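Local coordinates for protein YciF (Escherichia coli, PDB 2GS4) that is a homodimeric stress protein of the ferritin-like superfamily that probably binds metal, at residues E7-Y18 and I58-K69. Numbering follows the deposited sequence.
Sequences EDVFIHLLSDTY and IDQVVESESNLK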
loop_
_atom_site.group_PDB
_atom_site.type_symbol
_atom_site.label_atom_id
_atom_site.label_comp_id
_atom_site.label_asym_id
_atom_site.label_seq_id
_atom_site.Cartn_x
_atom_site.Cartn_y
_atom_site.Cartn_z
ATOM N N GLU A 7 -19.681 5.012 2.657
ATOM C CA GLU A 7 -20.061 3.981 1.720
ATOM C C GLU A 7 -19.146 4.008 0.489
ATOM O O GLU A 7 -18.668 2.960 0.051
ATOM C CB GLU A 7 -21.523 4.205 1.332
ATOM C CG GLU A 7 -22.364 2.962 1.410
ATOM C CD GLU A 7 -21.767 1.861 0.582
ATOM O OE1 GLU A 7 -21.305 2.170 -0.534
ATOM O OE2 GLU A 7 -21.760 0.700 1.036
ATOM N N ASP A 8 -18.900 5.194 -0.070
ATOM C CA ASP A 8 -18.019 5.300 -1.238
ATOM C C ASP A 8 -16.610 4.850 -0.856
ATOM O O ASP A 8 -15.945 4.158 -1.622
ATOM C CB ASP A 8 -17.912 6.736 -1.769
ATOM C CG ASP A 8 -19.224 7.285 -2.305
ATOM O OD1 ASP A 8 -19.993 6.540 -2.950
ATOM O OD2 ASP A 8 -19.469 8.492 -2.095
ATOM N N VAL A 9 -16.152 5.258 0.329
ATOM C CA VAL A 9 -14.820 4.878 0.800
ATOM C C VAL A 9 -14.763 3.363 0.938
ATOM O O VAL A 9 -13.791 2.734 0.527
ATOM C CB VAL A 9 -14.480 5.504 2.184
ATOM C CG1 VAL A 9 -13.144 4.952 2.693
ATOM C CG2 VAL A 9 -14.390 7.020 2.077
ATOM N N PHE A 10 -15.806 2.784 1.523
ATOM C CA PHE A 10 -15.859 1.343 1.702
ATOM C C PHE A 10 -15.833 0.600 0.375
ATOM O O PHE A 10 -15.058 -0.351 0.213
ATOM C CB PHE A 10 -17.101 0.936 2.503
ATOM C CG PHE A 10 -17.224 -0.556 2.718
ATOM C CD1 PHE A 10 -18.164 -1.298 2.012
ATOM C CD2 PHE A 10 -16.392 -1.222 3.620
ATOM C CE1 PHE A 10 -18.270 -2.684 2.193
ATOM C CE2 PHE A 10 -16.490 -2.598 3.807
ATOM C CZ PHE A 10 -17.436 -3.331 3.092
ATOM N N ILE A 11 -16.663 1.026 -0.578
ATOM C CA ILE A 11 -16.679 0.346 -1.862
ATOM C C ILE A 11 -15.317 0.484 -2.554
ATOM O O ILE A 11 -14.810 -0.469 -3.140
ATOM C CB ILE A 11 -17.845 0.857 -2.776
ATOM C CG1 ILE A 11 -17.891 0.026 -4.047
ATOM C CG2 ILE A 11 -17.700 2.332 -3.094
ATOM C CD1 ILE A 11 -17.931 -1.413 -3.732
ATOM N N HIS A 12 -14.718 1.666 -2.463
ATOM C CA HIS A 12 -13.408 1.904 -3.061
ATOM C C HIS A 12 -12.366 0.942 -2.482
ATOM O O HIS A 12 -11.665 0.258 -3.230
ATOM C CB HIS A 12 -12.960 3.351 -2.808
ATOM C CG HIS A 12 -11.491 3.569 -3.003
ATOM N ND1 HIS A 12 -10.892 3.564 -4.244
ATOM C CD2 HIS A 12 -10.498 3.786 -2.107
ATOM C CE1 HIS A 12 -9.595 3.774 -4.107
ATOM N NE2 HIS A 12 -9.329 3.912 -2.820
ATOM N N LEU A 13 -12.253 0.897 -1.156
ATOM C CA LEU A 13 -11.279 0.025 -0.506
ATOM C C LEU A 13 -11.523 -1.463 -0.753
ATOM O O LEU A 13 -10.578 -2.240 -0.864
ATOM C CB LEU A 13 -11.239 0.308 1.002
ATOM C CG LEU A 13 -10.625 1.646 1.438
ATOM C CD1 LEU A 13 -10.841 1.841 2.930
ATOM C CD2 LEU A 13 -9.139 1.675 1.102
ATOM N N LEU A 14 -12.790 -1.858 -0.823
ATOM C CA LEU A 14 -13.133 -3.257 -1.062
ATOM C C LEU A 14 -12.737 -3.648 -2.483
ATOM O O LEU A 14 -12.227 -4.750 -2.718
ATOM C CB LEU A 14 -14.638 -3.475 -0.869
ATOM C CG LEU A 14 -15.102 -4.928 -0.997
ATOM C CD1 LEU A 14 -14.637 -5.714 0.204
ATOM C CD2 LEU A 14 -16.630 -4.972 -1.102
ATOM N N SER A 15 -12.976 -2.736 -3.423
ATOM C CA SER A 15 -12.654 -2.953 -4.830
ATOM C C SER A 15 -11.142 -3.045 -5.016
ATOM O O SER A 15 -10.648 -3.812 -5.860
ATOM C CB SER A 15 -13.208 -1.812 -5.686
ATOM O OG SER A 15 -14.623 -1.790 -5.663
ATOM N N ASP A 16 -10.413 -2.261 -4.226
ATOM C CA ASP A 16 -8.957 -2.257 -4.291
ATOM C C ASP A 16 -8.488 -3.605 -3.750
ATOM O O ASP A 16 -7.627 -4.264 -4.339
ATOM C CB ASP A 16 -8.394 -1.125 -3.428
ATOM C CG ASP A 16 -7.246 -0.387 -4.099
ATOM O OD1 ASP A 16 -6.577 0.421 -3.416
ATOM O OD2 ASP A 16 -7.015 -0.608 -5.302
ATOM N N THR A 17 -9.080 -4.032 -2.640
ATOM C CA THR A 17 -8.702 -5.308 -2.050
ATOM C C THR A 17 -9.024 -6.466 -3.007
ATOM O O THR A 17 -8.255 -7.427 -3.100
ATOM C CB THR A 17 -9.383 -5.497 -0.673
ATOM O OG1 THR A 17 -8.735 -4.652 0.289
ATOM C CG2 THR A 17 -9.301 -6.937 -0.207
ATOM N N TYR A 18 -10.136 -6.365 -3.737
ATOM C CA TYR A 18 -10.508 -7.404 -4.701
ATOM C C TYR A 18 -9.349 -7.508 -5.693
ATOM O O TYR A 18 -8.872 -8.596 -6.000
ATOM C CB TYR A 18 -11.784 -7.016 -5.454
ATOM C CG TYR A 18 -12.379 -8.117 -6.318
ATOM C CD1 TYR A 18 -13.185 -9.109 -5.758
ATOM C CD2 TYR A 18 -12.141 -8.160 -7.692
ATOM C CE1 TYR A 18 -13.742 -10.115 -6.543
ATOM C CE2 TYR A 18 -12.697 -9.173 -8.492
ATOM C CZ TYR A 18 -13.495 -10.143 -7.906
ATOM O OH TYR A 18 -14.054 -11.137 -8.675
ATOM N N ILE A 58 -15.413 -12.253 -0.829
ATOM C CA ILE A 58 -15.672 -10.875 -1.234
ATOM C C ILE A 58 -16.947 -10.828 -2.087
ATOM O O ILE A 58 -17.705 -9.865 -2.013
ATOM C CB ILE A 58 -14.478 -10.256 -2.037
ATOM C CG1 ILE A 58 -13.292 -9.974 -1.103
ATOM C CG2 ILE A 58 -14.917 -8.955 -2.703
ATOM C CD1 ILE A 58 -12.025 -9.532 -1.835
ATOM N N ASP A 59 -17.179 -11.849 -2.908
ATOM C CA ASP A 59 -18.393 -11.872 -3.728
ATOM C C ASP A 59 -19.590 -11.919 -2.786
ATOM O O ASP A 59 -20.622 -11.287 -3.035
ATOM C CB ASP A 59 -18.439 -13.099 -4.645
ATOM C CG ASP A 59 -17.298 -13.137 -5.636
ATOM O OD1 ASP A 59 -16.866 -12.062 -6.097
ATOM O OD2 ASP A 59 -16.847 -14.251 -5.973
ATOM N N GLN A 60 -19.426 -12.664 -1.695
ATOM C CA GLN A 60 -20.460 -12.800 -0.675
ATOM C C GLN A 60 -20.730 -11.457 0.000
ATOM O O GLN A 60 -21.881 -11.112 0.268
ATOM C CB GLN A 60 -20.045 -13.815 0.399
ATOM C CG GLN A 60 -20.147 -15.292 0.007
ATOM C CD GLN A 60 -19.841 -16.219 1.179
ATOM O OE1 GLN A 60 -20.744 -16.787 1.796
ATOM N NE2 GLN A 60 -18.563 -16.355 1.502
ATOM N N VAL A 61 -19.664 -10.708 0.289
ATOM C CA VAL A 61 -19.797 -9.401 0.932
ATOM C C VAL A 61 -20.593 -8.473 0.039
ATOM O O VAL A 61 -21.489 -7.753 0.494
ATOM C CB VAL A 61 -18.421 -8.729 1.182
ATOM C CG1 VAL A 61 -18.615 -7.234 1.450
ATOM C CG2 VAL A 61 -17.725 -9.371 2.363
ATOM N N VAL A 62 -20.248 -8.485 -1.241
ATOM C CA VAL A 62 -20.905 -7.643 -2.218
ATOM C C VAL A 62 -22.395 -7.981 -2.326
ATOM O O VAL A 62 -23.240 -7.086 -2.350
ATOM C CB VAL A 62 -20.196 -7.786 -3.574
ATOM C CG1 VAL A 62 -21.011 -7.156 -4.682
ATOM C CG2 VAL A 62 -18.826 -7.110 -3.488
ATOM N N GLU A 63 -22.712 -9.273 -2.370
ATOM C CA GLU A 63 -24.102 -9.722 -2.472
ATOM C C GLU A 63 -24.907 -9.475 -1.190
ATOM O O GLU A 63 -26.136 -9.433 -1.227
ATOM C CB GLU A 63 -24.142 -11.219 -2.833
ATOM C CG GLU A 63 -23.710 -11.546 -4.271
ATOM C CD GLU A 63 -23.191 -12.968 -4.399
ATOM O OE1 GLU A 63 -23.181 -13.697 -3.382
ATOM O OE2 GLU A 63 -22.793 -13.366 -5.514
ATOM N N SER A 64 -24.222 -9.324 -0.056
ATOM C CA SER A 64 -24.902 -9.107 1.224
ATOM C C SER A 64 -25.584 -7.744 1.327
ATOM O O SER A 64 -26.393 -7.517 2.229
ATOM C CB SER A 64 -23.919 -9.242 2.390
ATOM O OG SER A 64 -23.120 -8.079 2.518
ATOM N N GLU A 65 -25.243 -6.832 0.425
ATOM C CA GLU A 65 -25.850 -5.506 0.446
ATOM C C GLU A 65 -26.167 -5.061 -0.980
ATOM O O GLU A 65 -25.293 -5.002 -1.843
ATOM C CB GLU A 65 -24.919 -4.492 1.126
ATOM C CG GLU A 65 -24.632 -4.743 2.611
ATOM C CD GLU A 65 -25.837 -4.510 3.515
ATOM O OE1 GLU A 65 -26.730 -3.717 3.143
ATOM O OE2 GLU A 65 -25.876 -5.106 4.613
ATOM N N SER A 66 -27.437 -4.745 -1.206
ATOM C CA SER A 66 -27.941 -4.329 -2.512
ATOM C C SER A 66 -27.152 -3.238 -3.239
ATOM O O SER A 66 -26.985 -3.296 -4.458
ATOM C CB SER A 66 -29.399 -3.893 -2.359
ATOM O OG SER A 66 -30.154 -4.905 -1.715
ATOM N N ASN A 67 -26.666 -2.254 -2.492
ATOM C CA ASN A 67 -25.920 -1.130 -3.056
ATOM C C ASN A 67 -24.464 -1.432 -3.417
ATOM O O ASN A 67 -23.858 -0.713 -4.211
ATOM C CB ASN A 67 -25.929 0.020 -2.061
ATOM C CG ASN A 67 -25.280 -0.364 -0.752
ATOM O OD1 ASN A 67 -25.704 -1.315 -0.095
ATOM N ND2 ASN A 67 -24.241 0.365 -0.366
ATOM N N LEU A 68 -23.897 -2.478 -2.833
ATOM C CA LEU A 68 -22.502 -2.812 -3.092
ATOM C C LEU A 68 -22.223 -3.328 -4.511
ATOM O O LEU A 68 -23.081 -3.941 -5.143
ATOM C CB LEU A 68 -22.021 -3.822 -2.039
ATOM C CG LEU A 68 -22.162 -3.350 -0.582
ATOM C CD1 LEU A 68 -21.597 -4.377 0.386
ATOM C CD2 LEU A 68 -21.439 -2.024 -0.419
ATOM N N LYS A 69 -21.023 -3.038 -5.011
ATOM C CA LYS A 69 -20.573 -3.462 -6.344
ATOM C C LYS A 69 -19.048 -3.492 -6.234
ATOM O O LYS A 69 -18.513 -3.097 -5.212
ATOM C CB LYS A 69 -20.981 -2.431 -7.416
ATOM C CG LYS A 69 -20.861 -2.941 -8.869
ATOM C CD LYS A 69 -21.043 -1.829 -9.910
ATOM C CE LYS A 69 -19.729 -1.119 -10.245
ATOM N NZ LYS A 69 -18.976 -1.756 -11.370
#
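L14 meets two valines of the facing helix through one methyl. Its CD2 lies 3.9 Å from V61 CG1, the two side chains tip to tip, and also meets V62 CG2. L14 carries CG anti to the backbone N (chi1 -176°), which sends the branch across to helix 58-63. One turn on, Y18 takes I58 at its ring edge, with CD1 3.5 Å from I58 CG2. D59 OD1 comes to the same edge, 3.7 Å from CE1 of Y18. In the other direction, the F10 ring receives L68 CD2 at its edge, 4.1 Å from CD1 of F10.

E7 ends the row. Its OE2 is 2.9 Å from N67 ND2, with carboxylate and amide planes 76° apart. Y129 OH is hydrogen-bonded to both E7 OE2 and N67 ND2 and so links the two side chains. An alanine in place of E7 would probably leave Y129 OH without its carboxylate mate, and this link from helix 7-18 to the turn would be lost.

A type I turn, closed by L68 N to E65 O at 3.0 Å, brings N67 and L68 back beside helix 7-18. S15 OG donates to I11 O from above the carbonyl plane, and K71 N is also bonded to this hydroxyl. Further out, L123 covers F10, and A132 and L135 cover V61.

The short helical segments 7-18 and 58-63 run nearly antiparallel, 157° between their directions, with axes 11.4 Å apart at closest approach, as neighbours in the helical bundle of the ferritin clan. Aliphatic and aromatic carbons hold the helices together, while polar side chains at E7 and S15 tie in the chain that leaves helix 58-63.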